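PDB 2OJH: uncharacterized protein Atu1656 from Agrobacterium tumefaciens, which is of unknown function but folds as a six-bladed beta-propeller of the TolB family, a scaffold that in its relatives commonly serves protein-protein interaction. Local coordinates for residues A83-N88 with S102-F107; F107-I112 with K127-Y132. All coordinates share one frame; numbering follows the deposited sequence.

Interaction 1: A83-N88 with S102-F107; sequences ATICNN and SDKVEF
Asp103 turns its carboxylate into the bend of 83-88, where Ala83 CB packs against its CG at 3.6 Å. With CG anti to the backbone N (chi1 175°), the carboxylate swings toward Ala83 and the amide of Ile85, which OD1 accepts, though OD1 is crowded in the model and that bond is less certain. OD2 faces back into its own chain and accepts Val105 N at 2.9 Å from above the carboxylate plane, closing an Asx turn. Over this turn lies Ile85: its CG2 branch presses on Lys104 CG at a tight 3.5 Å, while CG1 meets Val105 CG2, the two side chains crossing at about a right angle. Ser102 O stands over the Asn87 amide, 3.4 Å from CG, while Ser102 CB comes obliquely to Asn87 OD1 at 3.2 Å; that OD1 is bonded to Asp89 N. The backbones join in a single bridge, Cys86 to Asp103. Here Lys104 N reaches Ile85 O at 3.1 Å and Asn87 N meets Ser102 O at 2.9 Å. The contact thus lays the loop between strands 76-77 and 91-92 along the end of strand 98-103, whose Asp103 also pairs with Ala111 of the next strand, 111-116.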
ATOM      1  N   ALA A  83      15.744  -4.460  11.515  1.00 32.33           N
ATOM      2  CA  ALA A  83      14.289  -4.292  11.292  1.00 32.97           C
ATOM      3  C   ALA A  83      13.634  -5.603  10.882  1.00 33.60           C
ATOM      4  O   ALA A  83      13.370  -5.837   9.700  1.00 33.83           O
ATOM      5  CB  ALA A  83      14.033  -3.233  10.240  1.00 33.05           C
ATOM      6  N   THR A  84      13.400  -6.479  11.851  1.00 33.99           N
ATOM      7  CA  THR A  84      12.944  -7.829  11.529  1.00 34.98           C
ATOM      8  C   THR A  84      11.495  -8.029  11.951  1.00 34.93           C
ATOM      9  O   THR A  84      11.007  -9.170  12.020  1.00 35.44           O
ATOM     10  CB  THR A  84      13.778  -8.851  12.247  1.00 34.96           C
ATOM     11  OG1 THR A  84      13.759  -8.553  13.653  1.00 36.14           O
ATOM     12  CG2 THR A  84      15.236  -8.818  11.737  1.00 35.87           C
ATOM     13  N   ILE A  85      10.814  -6.933  12.272  1.00 35.32           N
ATOM     14  CA  ILE A  85       9.392  -6.997  12.523  1.00 34.59           C
ATOM     15  C   ILE A  85       8.737  -5.917  11.662  1.00 35.84           C
ATOM     16  O   ILE A  85       8.104  -4.978  12.183  1.00 36.38           O
ATOM     17  CB  ILE A  85       8.996  -6.843  14.022  1.00 34.53           C
ATOM     18  CG1 ILE A  85       9.802  -7.772  14.935  1.00 33.84           C
ATOM     19  CG2 ILE A  85       7.510  -7.188  14.201  1.00 34.49           C
ATOM     20  CD1 ILE A  85       9.680  -7.427  16.472  1.00 34.53           C
ATOM     21  N   CYS A  86       8.926  -6.056  10.348  1.00 36.53           N
ATOM     22  CA  CYS A  86       8.300  -5.207   9.341  1.00 38.43           C
ATOM     23  C   CYS A  86       6.832  -5.581   9.135  1.00 38.76           C
ATOM     24  O   CYS A  86       6.455  -6.770   9.169  1.00 40.33           O
ATOM     25  CB  CYS A  86       9.021  -5.345   8.002  1.00 38.21           C
ATOM     26  SG  CYS A  86      10.646  -4.657   8.067  1.00 42.83           S
ATOM     27  N   ASN A  87       5.993  -4.583   8.903  1.00 37.87           N
ATOM     28  CA  ASN A  87       4.600  -4.876   8.664  1.00 37.24           C
ATOM     29  C   ASN A  87       4.304  -4.718   7.161  1.00 37.75           C
ATOM     30  O   ASN A  87       5.244  -4.645   6.356  1.00 35.98           O
ATOM     31  CB  ASN A  87       3.695  -4.025   9.573  1.00 38.38           C
ATOM     32  CG  ASN A  87       3.828  -2.515   9.310  1.00 39.77           C
ATOM     33  OD1 ASN A  87       4.016  -2.087   8.165  1.00 38.33           O
ATOM     34  ND2 ASN A  87       3.678  -1.696  10.380  1.00 38.59           N
ATOM     35  N   ASN A  88       3.025  -4.643   6.801  1.00 35.73           N
ATOM     36  CA  ASN A  88       2.609  -4.662   5.379  1.00 37.65           C
ATOM     37  C   ASN A  88       2.717  -3.344   4.622  1.00 38.03           C
ATOM     38  O   ASN A  88       2.254  -3.259   3.486  1.00 37.36           O
ATOM     39  CB  ASN A  88       1.151  -5.066   5.255  1.00 36.98           C
ATOM     40  CG  ASN A  88       0.911  -6.502   5.609  1.00 40.31           C
ATOM     41  OD1 ASN A  88       1.788  -7.199   6.173  1.00 39.27           O
ATOM     42  ND2 ASN A  88      -0.287  -6.977   5.269  1.00 37.88           N
ATOM     43  N   SER A 102       8.068  -0.146   7.570  1.00 37.45           N
ATOM     44  CA  SER A 102       7.453   0.254   8.801  1.00 37.33           C
ATOM     45  C   SER A 102       7.711  -0.905   9.776  1.00 38.67           C
ATOM     46  O   SER A 102       7.208  -2.011   9.573  1.00 39.25           O
ATOM     47  CB  SER A 102       5.952   0.455   8.584  1.00 37.81           C
ATOM     48  OG  SER A 102       5.716   1.425   7.571  1.00 36.03           O
ATOM     49  N   ASP A 103       8.511  -0.659  10.805  1.00 39.23           N
ATOM     50  CA  ASP A 103       9.010  -1.728  11.663  1.00 39.04           C
ATOM     51  C   ASP A 103       8.817  -1.420  13.164  1.00 39.01           C
ATOM     52  O   ASP A 103       8.788  -0.252  13.573  1.00 38.13           O
ATOM     53  CB  ASP A 103      10.486  -1.956  11.357  1.00 39.16           C
ATOM     54  CG  ASP A 103      11.110  -2.962  12.285  1.00 41.12           C
ATOM     55  OD1 ASP A 103      10.964  -4.176  12.008  1.00 44.78           O
ATOM     56  OD2 ASP A 103      11.745  -2.547  13.286  1.00 41.76           O
ATOM     57  N   LYS A 104       8.706  -2.466  13.985  1.00 38.81           N
ATOM     58  CA  LYS A 104       8.473  -2.247  15.405  1.00 39.87           C
ATOM     59  C   LYS A 104       9.520  -2.801  16.374  1.00 38.03           C
ATOM     60  O   LYS A 104       9.257  -2.885  17.564  1.00 38.62           O
ATOM     61  CB  LYS A 104       7.057  -2.680  15.811  1.00 39.86           C
ATOM     62  CG  LYS A 104       6.775  -4.137  15.721  1.00 42.31           C
ATOM     63  CD  LYS A 104       5.245  -4.408  15.849  1.00 44.47           C
ATOM     64  CE  LYS A 104       4.855  -4.761  17.283  1.00 52.07           C
ATOM     65  NZ  LYS A 104       3.463  -5.347  17.345  1.00 54.68           N
ATOM     66  N   VAL A 105      10.709  -3.136  15.885  1.00 36.32           N
ATOM     67  CA  VAL A 105      11.787  -3.599  16.781  1.00 34.31           C
ATOM     68  C   VAL A 105      12.171  -2.541  17.815  1.00 34.95           C
ATOM     69  O   VAL A 105      12.238  -2.827  19.014  1.00 34.66           O
ATOM     70  CB  VAL A 105      13.042  -4.084  15.984  1.00 33.21           C
ATOM     71  CG1 VAL A 105      14.277  -4.184  16.874  1.00 33.62           C
ATOM     72  CG2 VAL A 105      12.758  -5.411  15.330  1.00 31.41           C
ATOM     73  N   GLU A 106      12.412  -1.319  17.352  1.00 35.84           N
ATOM     74  CA  GLU A 106      12.998  -0.279  18.208  1.00 36.37           C
ATOM     75  C   GLU A 106      12.105   0.257  19.308  1.00 36.90           C
ATOM     76  O   GLU A 106      12.584   0.501  20.413  1.00 37.45           O
ATOM     77  CB  GLU A 106      13.537   0.871  17.368  1.00 37.13           C
ATOM     78  CG  GLU A 106      14.907   0.579  16.803  1.00 37.74           C
ATOM     79  CD  GLU A 106      15.627   1.822  16.313  1.00 39.11           C
ATOM     80  OE1 GLU A 106      15.053   2.591  15.515  1.00 34.79           O
ATOM     81  OE2 GLU A 106      16.801   2.005  16.702  1.00 41.59           O
ATOM     82  N   PHE A 107      10.815   0.413  19.019  1.00 36.80           N
ATOM     83  CA  PHE A 107       9.906   1.100  19.929  1.00 37.18           C
ATOM     84  C   PHE A 107       8.640   0.325  20.265  1.00 37.12           C
ATOM     85  O   PHE A 107       7.806   0.818  21.029  1.00 38.01           O
ATOM     86  CB  PHE A 107       9.551   2.480  19.365  1.00 37.02           C
ATOM     87  CG  PHE A 107      10.763   3.309  19.007  1.00 36.56           C
ATOM     88  CD1 PHE A 107      11.531   3.908  20.004  1.00 38.82           C
ATOM     89  CD2 PHE A 107      11.150   3.464  17.681  1.00 35.06           C
ATOM     90  CE1 PHE A 107      12.650   4.649  19.686  1.00 36.20           C
ATOM     91  CE2 PHE A 107      12.280   4.221  17.354  1.00 38.79           C
ATOM     92  CZ  PHE A 107      13.012   4.808  18.358  1.00 36.89           C
TER
HETATM   93  O   HOH W   1       7.177  -2.612   6.193  1.00 28.17           O

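Interaction 2: F107-I112 with K127-Y132; sequences FGKSAI and KNLPSY
Leu129 overlaps the base of Phe107, its CD1 methyl 3.6 Å from Phe107 CB and nearly as close to the start of the ring, with the two side chains crossing at about a right angle. The other methyl, CD2, settles on Ala111 CB at 3.7 Å, so the two methyls touch Phe107 in the turn and Ala111 at the start of strand 111-116. Farther along, Ser110 faces Pro130, Ser131 and Tyr132. Its OG, anti to the backbone N (chi1 -175°), donates to Ser131 O at 2.8 Å from 41° out of that carbonyl's plane, while Ser110 O accepts Ser131 N at 2.9 Å. Tyr132 CE1 approaches Ser110 CB at 3.3 Å, and water 2 links Tyr132 OH to Ser110 N. Ile112 sends CD1 against Ser131 CB at 3.8 Å. Pro130 follows a cis peptide bond, and within this bend Ser131 OG donates to Asn128 O at 2.7 Å, with Arg149 as its second partner. Carbonyl and hydroxyl of buried Ser110 thus satisfy both N and O of Ser131, two bonds that fix how consecutive propeller blades meet here, while Leu129 and Phe107 pack nearer the surface.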
ATOM      1  N   PHE A 107      10.815   0.413  19.019  1.00 36.80           N
ATOM      2  CA  PHE A 107       9.906   1.100  19.929  1.00 37.18           C
ATOM      3  C   PHE A 107       8.640   0.325  20.265  1.00 37.12           C
ATOM      4  O   PHE A 107       7.806   0.818  21.029  1.00 38.01           O
ATOM      5  CB  PHE A 107       9.551   2.480  19.365  1.00 37.02           C
ATOM      6  CG  PHE A 107      10.763   3.309  19.007  1.00 36.56           C
ATOM      7  CD1 PHE A 107      11.531   3.908  20.004  1.00 38.82           C
ATOM      8  CD2 PHE A 107      11.150   3.464  17.681  1.00 35.06           C
ATOM      9  CE1 PHE A 107      12.650   4.649  19.686  1.00 36.20           C
ATOM     10  CE2 PHE A 107      12.280   4.221  17.354  1.00 38.79           C
ATOM     11  CZ  PHE A 107      13.012   4.808  18.358  1.00 36.89           C
ATOM     12  N   GLY A 108       8.502  -0.885  19.729  1.00 36.84           N
ATOM     13  CA  GLY A 108       7.365  -1.748  20.068  1.00 37.80           C
ATOM     14  C   GLY A 108       6.115  -1.337  19.331  1.00 37.87           C
ATOM     15  O   GLY A 108       5.035  -1.884  19.560  1.00 39.12           O
ATOM     16  N   LYS A 109       6.256  -0.358  18.447  1.00 37.41           N
ATOM     17  CA  LYS A 109       5.154   0.098  17.602  1.00 38.27           C
ATOM     18  C   LYS A 109       5.695   0.625  16.294  1.00 37.44           C
ATOM     19  O   LYS A 109       6.869   0.961  16.207  1.00 36.52           O
ATOM     20  CB  LYS A 109       4.265   1.125  18.288  1.00 39.03           C
ATOM     21  CG  LYS A 109       4.928   2.342  18.825  1.00 41.99           C
ATOM     22  CD  LYS A 109       4.011   2.943  19.884  1.00 48.30           C
ATOM     23  CE  LYS A 109       4.798   3.800  20.835  1.00 50.52           C
ATOM     24  NZ  LYS A 109       3.950   4.377  21.923  1.00 54.82           N
ATOM     25  N   SER A 110       4.836   0.672  15.278  1.00 36.19           N
ATOM     26  CA  SER A 110       5.314   0.944  13.921  1.00 36.20           C
ATOM     27  C   SER A 110       6.043   2.274  13.789  1.00 36.03           C
ATOM     28  O   SER A 110       5.489   3.318  14.151  1.00 36.49           O
ATOM     29  CB  SER A 110       4.146   0.924  12.941  1.00 35.68           C
ATOM     30  OG  SER A 110       4.630   1.063  11.611  1.00 36.33           O
ATOM     31  N   ALA A 111       7.267   2.218  13.257  1.00 35.64           N
ATOM     32  CA  ALA A 111       8.069   3.391  12.931  1.00 34.69           C
ATOM     33  C   ALA A 111       8.600   3.235  11.509  1.00 34.55           C
ATOM     34  O   ALA A 111       8.959   2.122  11.078  1.00 34.53           O
ATOM     35  CB  ALA A 111       9.267   3.512  13.911  1.00 34.34           C
ATOM     36  N   ILE A 112       8.661   4.350  10.785  1.00 33.69           N
ATOM     37  CA  ILE A 112       9.007   4.347   9.367  1.00 33.05           C
ATOM     38  C   ILE A 112      10.529   4.503   9.230  1.00 33.70           C
ATOM     39  O   ILE A 112      11.149   5.305   9.933  1.00 35.25           O
ATOM     40  CB  ILE A 112       8.211   5.449   8.600  1.00 32.35           C
ATOM     41  CG1 ILE A 112       6.702   5.108   8.598  1.00 34.21           C
ATOM     42  CG2 ILE A 112       8.684   5.557   7.176  1.00 31.76           C
ATOM     43  CD1 ILE A 112       5.841   6.264   8.024  1.00 33.40           C
ATOM     44  N   LYS A 127       9.720  10.221  14.327  1.00 37.51           N
ATOM     45  CA  LYS A 127       9.900  10.246  15.764  1.00 36.81           C
ATOM     46  C   LYS A 127       8.580  10.145  16.509  1.00 37.42           C
ATOM     47  O   LYS A 127       8.587   9.897  17.702  1.00 37.99           O
ATOM     48  CB  LYS A 127      10.660  11.504  16.183  1.00 37.25           C
ATOM     49  CG  LYS A 127      12.115  11.502  15.696  1.00 37.04           C
ATOM     50  CD  LYS A 127      12.754  12.837  15.923  1.00 40.04           C
ATOM     51  CE  LYS A 127      14.125  12.889  15.254  1.00 40.87           C
ATOM     52  NZ  LYS A 127      14.698  14.218  15.520  1.00 43.15           N
ATOM     53  N   ASN A 128       7.466  10.346  15.803  1.00 36.53           N
ATOM     54  CA  ASN A 128       6.119  10.329  16.396  1.00 37.92           C
ATOM     55  C   ASN A 128       5.397   9.084  15.928  1.00 37.64           C
ATOM     56  O   ASN A 128       5.276   8.860  14.712  1.00 38.00           O
ATOM     57  CB  ASN A 128       5.352  11.580  15.989  1.00 38.09           C
ATOM     58  CG  ASN A 128       6.035  12.882  16.462  1.00 41.39           C
ATOM     59  OD1 ASN A 128       6.564  12.956  17.569  1.00 43.16           O
ATOM     60  ND2 ASN A 128       6.013  13.903  15.612  1.00 42.27           N
ATOM     61  N   LEU A 129       4.951   8.262  16.886  1.00 37.74           N
ATOM     62  CA  LEU A 129       4.524   6.882  16.613  1.00 37.92           C
ATOM     63  C   LEU A 129       3.124   6.608  17.128  1.00 37.73           C
ATOM     64  O   LEU A 129       2.626   7.341  17.989  1.00 37.71           O
ATOM     65  CB  LEU A 129       5.515   5.882  17.242  1.00 38.00           C
ATOM     66  CG  LEU A 129       6.984   6.164  16.953  1.00 40.03           C
ATOM     67  CD1 LEU A 129       7.906   5.144  17.607  1.00 40.59           C
ATOM     68  CD2 LEU A 129       7.254   6.193  15.433  1.00 41.03           C
ATOM     69  N   PRO A 130       2.462   5.571  16.577  1.00 37.54           N
ATOM     70  CA  PRO A 130       2.944   4.809  15.437  1.00 37.02           C
ATOM     71  C   PRO A 130       2.682   5.508  14.092  1.00 37.60           C
ATOM     72  O   PRO A 130       1.711   6.276  13.948  1.00 37.74           O
ATOM     73  CB  PRO A 130       2.123   3.522  15.503  1.00 37.17           C
ATOM     74  CG  PRO A 130       0.868   3.902  16.155  1.00 36.88           C
ATOM     75  CD  PRO A 130       1.154   5.073  17.057  1.00 36.98           C
ATOM     76  N   SER A 131       3.546   5.221  13.125  1.00 36.54           N
ATOM     77  CA  SER A 131       3.409   5.723  11.759  1.00 36.18           C
ATOM     78  C   SER A 131       3.559   4.591  10.721  1.00 36.73           C
ATOM     79  O   SER A 131       4.447   3.737  10.840  1.00 34.48           O
ATOM     80  CB  SER A 131       4.425   6.826  11.508  1.00 34.98           C
ATOM     81  OG  SER A 131       4.269   7.885  12.440  1.00 34.31           O
ATOM     82  N   TYR A 132       2.661   4.573   9.724  1.00 36.49           N
ATOM     83  CA  TYR A 132       2.568   3.464   8.753  1.00 36.43           C
ATOM     84  C   TYR A 132       2.838   3.974   7.329  1.00 36.59           C
ATOM     85  O   TYR A 132       2.054   4.731   6.783  1.00 36.51           O
ATOM     86  CB  TYR A 132       1.190   2.810   8.845  1.00 38.14           C
ATOM     87  CG  TYR A 132       0.886   2.328  10.244  1.00 39.93           C
ATOM     88  CD1 TYR A 132       1.265   1.037  10.659  1.00 39.17           C
ATOM     89  CD2 TYR A 132       0.241   3.160  11.163  1.00 38.11           C
ATOM     90  CE1 TYR A 132       0.976   0.584  11.950  1.00 39.63           C
ATOM     91  CE2 TYR A 132      -0.006   2.732  12.444  1.00 41.13           C
ATOM     92  CZ  TYR A 132       0.359   1.439  12.828  1.00 42.56           C
ATOM     93  OH  TYR A 132       0.078   1.021  14.108  1.00 41.74           O
TER
HETATM   94  O   HOH W   2       2.164  -0.586  15.469  1.00 29.15           O

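How the interactions relate
Both contacts grade from core to surface at one end of the sheet built on strands 98-103 and 111-116. Ala83, Cys86, Ser102 and Asp103 are buried in interaction 1, Ser110, Ala111, Ile112 and Ser131 in interaction 2; Thr84, Ile85 and Lys104, like Phe107 and Lys109, are exposed. Interaction 1 joins the sheet to the loop that leads into it, interaction 2 to the first strand of the following blade. Phe107 belongs to both ranges but meets a partner only in interaction 2. Interaction 1 pairs backbones and adds an Asx-turn carboxylate; interaction 2 adds a serine hydroxyl and apolar packing to a single backbone bond. Ser102 packs on Ser110, whose OG weakly bonds Asn87 ND2.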